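Local coordinates for choline/ethanolamine kinase family protein (Mesorhizobium loti, PDB 3DXQ), which probably phosphorylates a small amino alcohol such as ethanolamine, using a protein-kinase-like fold, at residues M249-W254 with F279-A284; M133-L138 with G161-L166. One frame throughout, in Å; residues are numbered along the deposited sequence.

Interaction 1: M249-W254 with F279-A284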
HETATM    1  N   MSE A 249      12.165   5.581   1.537  1.00 42.99           N
HETATM    2  CA  MSE A 249      12.403   4.161   1.270  1.00 44.09           C
HETATM    3  C   MSE A 249      11.328   3.521   0.420  1.00 45.70           C
HETATM    4  O   MSE A 249      11.611   2.611  -0.346  1.00 45.62           O
HETATM    5  CB  MSE A 249      12.527   3.376   2.571  1.00 45.04           C
HETATM    6  CG  MSE A 249      13.788   3.651   3.366  1.00 42.80           C
HETATM    7 SE   MSE A 249      15.402   3.760   2.238  0.75 39.36          SE
HETATM    8  CE  MSE A 249      16.674   3.251   3.551  1.00 51.28           C
ATOM      9  N   CYS A 250      10.094   3.980   0.587  1.00 47.77           N
ATOM     10  CA  CYS A 250       8.969   3.505  -0.194  1.00 46.57           C
ATOM     11  C   CYS A 250       9.181   3.787  -1.668  1.00 45.65           C
ATOM     12  O   CYS A 250       9.064   2.913  -2.505  1.00 43.42           O
ATOM     13  CB  CYS A 250       7.700   4.193   0.284  1.00 48.03           C
ATOM     14  SG  CYS A 250       6.208   3.524  -0.416  1.00 53.41           S
ATOM     15  N   ASP A 251       9.521   5.023  -1.989  1.00 47.29           N
ATOM     16  CA  ASP A 251       9.857   5.375  -3.366  1.00 45.90           C
ATOM     17  C   ASP A 251      11.024   4.556  -3.892  1.00 46.15           C
ATOM     18  O   ASP A 251      11.010   4.123  -5.045  1.00 48.39           O
ATOM     19  CB  ASP A 251      10.214   6.858  -3.487  1.00 45.53           C
ATOM     20  CG  ASP A 251       9.026   7.741  -3.837  1.00 47.45           C
ATOM     21  OD1 ASP A 251       8.049   7.255  -4.431  1.00 49.28           O
ATOM     22  OD2 ASP A 251       9.091   8.951  -3.542  1.00 51.30           O
ATOM     23  N   LEU A 252      12.046   4.365  -3.069  1.00 45.72           N
ATOM     24  CA  LEU A 252      13.231   3.625  -3.501  1.00 46.28           C
ATOM     25  C   LEU A 252      12.887   2.179  -3.852  1.00 46.76           C
ATOM     26  O   LEU A 252      13.343   1.661  -4.875  1.00 47.42           O
ATOM     27  CB  LEU A 252      14.303   3.633  -2.405  1.00 46.35           C
ATOM     28  CG  LEU A 252      15.611   2.931  -2.774  1.00 46.47           C
ATOM     29  CD1 LEU A 252      16.272   3.609  -3.938  1.00 41.20           C
ATOM     30  CD2 LEU A 252      16.529   2.914  -1.595  1.00 45.70           C
ATOM     31  N   LEU A 253      12.108   1.536  -2.982  1.00 46.13           N
ATOM     32  CA  LEU A 253      11.687   0.145  -3.174  1.00 46.88           C
ATOM     33  C   LEU A 253      11.064  -0.040  -4.543  1.00 47.83           C
ATOM     34  O   LEU A 253      11.526  -0.846  -5.350  1.00 48.75           O
ATOM     35  CB  LEU A 253      10.680  -0.271  -2.100  1.00 46.44           C
ATOM     36  CG  LEU A 253      10.137  -1.695  -2.213  1.00 48.04           C
ATOM     37  CD1 LEU A 253      11.296  -2.664  -2.004  1.00 40.50           C
ATOM     38  CD2 LEU A 253       8.999  -1.958  -1.229  1.00 44.54           C
ATOM     39  N   TRP A 254      10.022   0.742  -4.795  1.00 49.18           N
ATOM     40  CA  TRP A 254       9.301   0.686  -6.048  1.00 49.50           C
ATOM     41  C   TRP A 254      10.161   1.153  -7.224  1.00 49.80           C
ATOM     42  O   TRP A 254      10.080   0.585  -8.309  1.00 50.12           O
ATOM     43  CB  TRP A 254       8.009   1.482  -5.940  1.00 49.84           C
ATOM     44  CG  TRP A 254       7.025   0.795  -5.051  1.00 51.79           C
ATOM     45  CD1 TRP A 254       6.607   1.188  -3.816  1.00 50.25           C
ATOM     46  CD2 TRP A 254       6.338  -0.422  -5.339  1.00 54.76           C
ATOM     47  NE1 TRP A 254       5.698   0.292  -3.314  1.00 50.61           N
ATOM     48  CE2 TRP A 254       5.514  -0.708  -4.233  1.00 53.51           C
ATOM     49  CE3 TRP A 254       6.340  -1.301  -6.436  1.00 55.26           C
ATOM     50  CZ2 TRP A 254       4.695  -1.830  -4.188  1.00 54.32           C
ATOM     51  CZ3 TRP A 254       5.530  -2.418  -6.389  1.00 53.61           C
ATOM     52  CH2 TRP A 254       4.716  -2.672  -5.272  1.00 52.97           C
ATOM     53  N   PHE A 279      12.000   7.840  -8.347  1.00 47.59           N
ATOM     54  CA  PHE A 279      13.372   8.013  -7.903  1.00 46.86           C
ATOM     55  C   PHE A 279      13.671   9.487  -7.660  1.00 46.22           C
ATOM     56  O   PHE A 279      14.164   9.855  -6.599  1.00 45.40           O
ATOM     57  CB  PHE A 279      14.356   7.470  -8.924  1.00 48.03           C
ATOM     58  CG  PHE A 279      15.779   7.618  -8.502  1.00 47.33           C
ATOM     59  CD1 PHE A 279      16.371   6.664  -7.688  1.00 50.16           C
ATOM     60  CD2 PHE A 279      16.514   8.731  -8.873  1.00 48.82           C
ATOM     61  CE1 PHE A 279      17.685   6.806  -7.271  1.00 51.11           C
ATOM     62  CE2 PHE A 279      17.830   8.880  -8.468  1.00 54.13           C
ATOM     63  CZ  PHE A 279      18.417   7.918  -7.659  1.00 53.10           C
ATOM     64  N   ALA A 280      13.371  10.318  -8.656  1.00 46.22           N
ATOM     65  CA  ALA A 280      13.651  11.757  -8.597  1.00 45.13           C
ATOM     66  C   ALA A 280      12.991  12.415  -7.390  1.00 45.10           C
ATOM     67  O   ALA A 280      13.583  13.289  -6.752  1.00 43.31           O
ATOM     68  CB  ALA A 280      13.200  12.428  -9.874  1.00 44.98           C
ATOM     69  N   ARG A 281      11.768  11.983  -7.079  1.00 45.45           N
ATOM     70  CA  ARG A 281      11.053  12.463  -5.901  1.00 46.28           C
ATOM     71  C   ARG A 281      11.803  12.052  -4.631  1.00 46.52           C
ATOM     72  O   ARG A 281      12.002  12.859  -3.714  1.00 47.14           O
ATOM     73  CB  ARG A 281       9.630  11.883  -5.894  1.00 47.56           C
ATOM     74  CG  ARG A 281       8.768  12.313  -4.716  1.00 49.48           C
ATOM     75  CD  ARG A 281       7.312  12.011  -4.985  1.00 51.73           C
ATOM     76  NE  ARG A 281       7.094  10.587  -5.195  1.00 55.62           N
ATOM     77  CZ  ARG A 281       5.975  10.044  -5.663  1.00 55.51           C
ATOM     78  NH1 ARG A 281       4.941  10.801  -5.993  1.00 58.80           N
ATOM     79  NH2 ARG A 281       5.898   8.730  -5.818  1.00 52.06           N
ATOM     80  N   CYS A 282      12.196  10.782  -4.597  1.00 45.86           N
ATOM     81  CA  CYS A 282      12.946  10.208  -3.502  1.00 45.29           C
ATOM     82  C   CYS A 282      14.242  10.959  -3.279  1.00 45.61           C
ATOM     83  O   CYS A 282      14.523  11.426  -2.173  1.00 44.40           O
ATOM     84  CB  CYS A 282      13.258   8.755  -3.818  1.00 45.46           C
ATOM     85  SG  CYS A 282      14.383   8.047  -2.665  1.00 46.33           S
ATOM     86  N   LYS A 283      15.029  11.066  -4.350  1.00 46.38           N
ATOM     87  CA  LYS A 283      16.302  11.759  -4.319  1.00 45.68           C
ATOM     88  C   LYS A 283      16.095  13.195  -3.852  1.00 45.23           C
ATOM     89  O   LYS A 283      16.919  13.732  -3.103  1.00 45.37           O
ATOM     90  CB  LYS A 283      16.944  11.723  -5.711  1.00 46.37           C
ATOM     91  CG  LYS A 283      18.224  12.555  -5.890  1.00 47.02           C
ATOM     92  CD  LYS A 283      18.734  12.458  -7.346  1.00 46.89           C
ATOM     93  CE  LYS A 283      19.609  13.640  -7.751  1.00 43.25           C
ATOM     94  NZ  LYS A 283      20.785  13.742  -6.896  1.00 43.20           N
ATOM     95  N   ALA A 284      15.006  13.819  -4.298  1.00 44.52           N
ATOM     96  CA  ALA A 284      14.684  15.190  -3.888  1.00 46.21           C
ATOM     97  C   ALA A 284      14.511  15.278  -2.384  1.00 47.53           C
ATOM     98  O   ALA A 284      15.115  16.148  -1.730  1.00 47.63           O
ATOM     99  CB  ALA A 284      13.430  15.687  -4.583  1.00 45.75           C
TER

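Interaction 2: M133-L138 with G161-L166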
HETATM    1  N   MSE A 133      14.230  -7.075   0.603  1.00 49.63           N
HETATM    2  CA  MSE A 133      13.748  -6.815  -0.752  1.00 51.00           C
HETATM    3  C   MSE A 133      14.646  -5.842  -1.522  1.00 49.24           C
HETATM    4  O   MSE A 133      14.947  -6.075  -2.690  1.00 50.95           O
HETATM    5  CB  MSE A 133      12.314  -6.301  -0.734  1.00 49.09           C
HETATM    6  CG  MSE A 133      11.328  -7.366  -0.343  1.00 50.07           C
HETATM    7 SE   MSE A 133       9.501  -6.707  -0.343  0.75 58.29          SE
HETATM    8  CE  MSE A 133       8.681  -7.925   1.153  1.00 52.72           C
ATOM      9  N   ILE A 134      15.073  -4.768  -0.865  1.00 47.52           N
ATOM     10  CA  ILE A 134      15.924  -3.765  -1.507  1.00 46.80           C
ATOM     11  C   ILE A 134      17.240  -4.361  -1.986  1.00 47.41           C
ATOM     12  O   ILE A 134      17.621  -4.166  -3.128  1.00 46.78           O
ATOM     13  CB  ILE A 134      16.191  -2.563  -0.573  1.00 46.57           C
ATOM     14  CG1 ILE A 134      14.938  -1.693  -0.492  1.00 40.38           C
ATOM     15  CG2 ILE A 134      17.343  -1.705  -1.085  1.00 41.66           C
ATOM     16  CD1 ILE A 134      14.977  -0.665   0.593  1.00 34.18           C
ATOM     17  N   ASP A 135      17.920  -5.084  -1.107  1.00 48.71           N
ATOM     18  CA  ASP A 135      19.169  -5.755  -1.454  1.00 50.64           C
ATOM     19  C   ASP A 135      18.970  -6.761  -2.574  1.00 51.12           C
ATOM     20  O   ASP A 135      19.833  -6.947  -3.429  1.00 51.10           O
ATOM     21  CB  ASP A 135      19.718  -6.511  -0.243  1.00 51.76           C
ATOM     22  CG  ASP A 135      20.150  -5.594   0.884  1.00 52.81           C
ATOM     23  OD1 ASP A 135      20.477  -4.417   0.631  1.00 57.43           O
ATOM     24  OD2 ASP A 135      20.165  -6.067   2.035  1.00 52.99           O
ATOM     25  N   ASP A 136      17.834  -7.436  -2.534  1.00 52.50           N
ATOM     26  CA  ASP A 136      17.498  -8.425  -3.529  1.00 54.23           C
ATOM     27  C   ASP A 136      17.510  -7.773  -4.913  1.00 54.05           C
ATOM     28  O   ASP A 136      18.277  -8.198  -5.795  1.00 53.92           O
ATOM     29  CB  ASP A 136      16.118  -9.005  -3.193  1.00 55.67           C
ATOM     30  CG  ASP A 136      15.854 -10.323  -3.868  1.00 61.82           C
ATOM     31  OD1 ASP A 136      16.497 -10.617  -4.908  1.00 69.10           O
ATOM     32  OD2 ASP A 136      14.979 -11.059  -3.354  1.00 70.30           O
ATOM     33  N   TYR A 137      16.690  -6.724  -5.077  1.00 53.14           N
ATOM     34  CA  TYR A 137      16.575  -5.995  -6.353  1.00 52.42           C
ATOM     35  C   TYR A 137      17.927  -5.424  -6.809  1.00 51.99           C
ATOM     36  O   TYR A 137      18.261  -5.440  -8.006  1.00 51.84           O
ATOM     37  CB  TYR A 137      15.518  -4.871  -6.275  1.00 52.56           C
ATOM     38  CG  TYR A 137      14.082  -5.316  -6.008  1.00 53.09           C
ATOM     39  CD1 TYR A 137      13.641  -6.599  -6.330  1.00 52.69           C
ATOM     40  CD2 TYR A 137      13.152  -4.418  -5.486  1.00 53.80           C
ATOM     41  CE1 TYR A 137      12.318  -6.989  -6.092  1.00 53.07           C
ATOM     42  CE2 TYR A 137      11.828  -4.799  -5.249  1.00 53.28           C
ATOM     43  CZ  TYR A 137      11.421  -6.080  -5.555  1.00 53.55           C
ATOM     44  OH  TYR A 137      10.130  -6.438  -5.329  1.00 54.77           O
ATOM     45  N   LEU A 138      18.708  -4.925  -5.856  1.00 51.56           N
ATOM     46  CA  LEU A 138      20.031  -4.388  -6.163  1.00 50.68           C
ATOM     47  C   LEU A 138      20.938  -5.430  -6.802  1.00 51.51           C
ATOM     48  O   LEU A 138      21.577  -5.138  -7.818  1.00 52.12           O
ATOM     49  CB  LEU A 138      20.704  -3.826  -4.910  1.00 49.34           C
ATOM     50  CG  LEU A 138      20.142  -2.507  -4.380  1.00 47.30           C
ATOM     51  CD1 LEU A 138      20.731  -2.209  -3.002  1.00 39.75           C
ATOM     52  CD2 LEU A 138      20.404  -1.333  -5.344  1.00 35.49           C
ATOM     53  N   GLY A 161      22.583   4.484   5.541  1.00 46.13           N
ATOM     54  CA  GLY A 161      22.528   5.319   6.732  1.00 47.36           C
ATOM     55  C   GLY A 161      21.132   5.328   7.323  1.00 49.23           C
ATOM     56  O   GLY A 161      20.966   5.339   8.546  1.00 50.21           O
ATOM     57  N   VAL A 162      20.136   5.314   6.441  1.00 48.97           N
ATOM     58  CA  VAL A 162      18.730   5.283   6.831  1.00 49.30           C
ATOM     59  C   VAL A 162      18.432   3.948   7.534  1.00 50.34           C
ATOM     60  O   VAL A 162      17.807   3.904   8.601  1.00 50.26           O
ATOM     61  CB  VAL A 162      17.813   5.436   5.583  1.00 49.57           C
ATOM     62  CG1 VAL A 162      16.346   5.318   5.958  1.00 45.44           C
ATOM     63  CG2 VAL A 162      18.091   6.749   4.844  1.00 46.93           C
ATOM     64  N   ARG A 163      18.905   2.863   6.930  1.00 49.42           N
ATOM     65  CA  ARG A 163      18.740   1.535   7.496  1.00 48.73           C
ATOM     66  C   ARG A 163      19.323   1.500   8.896  1.00 47.66           C
ATOM     67  O   ARG A 163      18.726   0.989   9.840  1.00 47.30           O
ATOM     68  CB  ARG A 163      19.493   0.532   6.632  1.00 48.87           C
ATOM     69  CG  ARG A 163      19.339  -0.904   7.059  1.00 48.77           C
ATOM     70  CD  ARG A 163      19.980  -1.774   6.021  1.00 50.77           C
ATOM     71  NE  ARG A 163      19.793  -3.186   6.305  1.00 52.60           N
ATOM     72  CZ  ARG A 163      20.018  -4.163   5.426  1.00 54.06           C
ATOM     73  NH1 ARG A 163      20.416  -3.885   4.187  1.00 54.59           N
ATOM     74  NH2 ARG A 163      19.816  -5.424   5.783  1.00 54.38           N
ATOM     75  N   SER A 164      20.523   2.045   9.002  1.00 47.23           N
ATOM     76  CA  SER A 164      21.230   2.055  10.254  1.00 45.96           C
ATOM     77  C   SER A 164      20.487   2.859  11.320  1.00 44.71           C
ATOM     78  O   SER A 164      20.443   2.452  12.486  1.00 44.79           O
ATOM     79  CB  SER A 164      22.609   2.615  10.053  1.00 43.91           C
ATOM     80  OG  SER A 164      23.298   2.452  11.262  1.00 51.65           O
ATOM     81  N   ALA A 165      19.907   3.988  10.916  1.00 42.42           N
ATOM     82  CA  ALA A 165      19.139   4.824  11.821  1.00 41.52           C
ATOM     83  C   ALA A 165      17.901   4.066  12.335  1.00 41.53           C
ATOM     84  O   ALA A 165      17.531   4.168  13.503  1.00 41.76           O
ATOM     85  CB  ALA A 165      18.745   6.123  11.129  1.00 40.57           C
ATOM     86  N   LEU A 166      17.288   3.281  11.458  1.00 41.18           N
ATOM     87  CA  LEU A 166      16.132   2.480  11.821  1.00 41.52           C
ATOM     88  C   LEU A 166      16.502   1.300  12.722  1.00 41.10           C
ATOM     89  O   LEU A 166      15.657   0.823  13.503  1.00 42.43           O
ATOM     90  CB  LEU A 166      15.413   1.975  10.571  1.00 41.74           C
ATOM     91  CG  LEU A 166      14.725   2.994   9.651  1.00 42.00           C
ATOM     92  CD1 LEU A 166      14.384   2.309   8.332  1.00 39.43           C
ATOM     93  CD2 LEU A 166      13.461   3.616  10.270  1.00 41.21           C
TER

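Interaction 1: M249-W254 with F279-A284
Asp251 and Arg281 form a two-pronged salt bridge between helices 237-263 and 271-287. The arginine comes side-on, so that NE and NH2 each take a different carboxylate oxygen: NH2 of Arg281 to OD1 of Asp251 at 3.0 Å, and NE of Arg281 to OD2 of Asp251 at 3.1 Å. Both oxygens are met on their syn side, and the carboxylate and guanidinium planes lie only 8° apart, the geometry in which two N-H groups can serve one carboxylate together. Neither bond is quite straight, and OD2 sits somewhat tilted from the guanidinium plane. The arginine chain leaves its helix with CG anti to the backbone N and then bends at chi3 (60°), which brings the NE edge round against the carboxylate; a long, flexible residue suits this place, since the short aspartate stays close to its own helix. OD1 has a second charged partner in Arg278, one turn earlier on the same helix as Arg281; two cationic groups beside a buried carboxylate would be expected to keep it ionised.

The two segments run nearly antiparallel, their N-to-C directions 148° apart and their axes 8.5 Å from each other at closest. They belong to the all-helical part of the C-terminal lobe in this kinase-like fold, and Val214 of helix 206-215 packs against both members of the ion pair.

Beside the salt bridge the contact is apolar. CB of Asp251 lies 3.6 Å from CB of Cys282, and the short cysteine suits a place where the backbones come close, the CA atoms of these two residues being 5.7 Å apart. Its sulfur, SG of Cys282, continues to the neighbouring Leu252, reaching CB of that residue at 4.4 Å. Leu252 and Phe279 both also touch Val155 of helix 152-167.

Interaction 2: M133-L138 with G161-L166
Asp135 and Arg163 reach toward each other from opposite directions and meet through one N-H at the guanidinium edge, a single salt bridge from NH1 of Arg163 to OD2 of Asp135 at 3.1 Å. The bond is fairly straight, 159° at the hydrogen, and it uses the syn lone pair of OD2 while staying near the guanidinium plane. The carboxylate is turned 28° from that plane, and its other oxygen, Asp135 OD1, stands 3.6 Å from NH1 of Arg163, so the grip is one-pronged.

The long arginine and the short aspartate suit the distance between the helices. Arg163 starts with CG anti to its backbone N (chi1 -177°) and stays extended as far as NE, which lets its guanidinium span most of the gap; the aspartate, its CG beside the backbone N, supplies the charge from the far side. Replacing Asp135 by an alanine would probably leave the Arg163 guanidinium without its charged partner and freer to turn.

The bridge lies at the surface, linking helices 130-141 and 152-167 where Phe131 also packs on Arg163. Nearby, Val162 and Leu166 pack on helix 237-263, while Ala165 packs on Leu295 of helix 289-300.

Interaction 2 comes first along the chain and closes before interaction 1 opens; their centres lie about 12 Å apart, on the same side of the chain's centre. The two share no helix, yet helix 237-263 joins them: from the segment 249-254, Met249 packs against Val162, and Leu253 reaches Met133, Ile134 and Tyr137, so the segment 249-254 meets both helices of interaction 2. Four helices are thus tied into one bundle in the C-terminal lobe, with an ion pair holding a buried aspartate at one joint and a surface ion pair at another. The arrangement belongs to the helical body, apart from the five-stranded antiparallel sheet built from strands nearer the N-terminus.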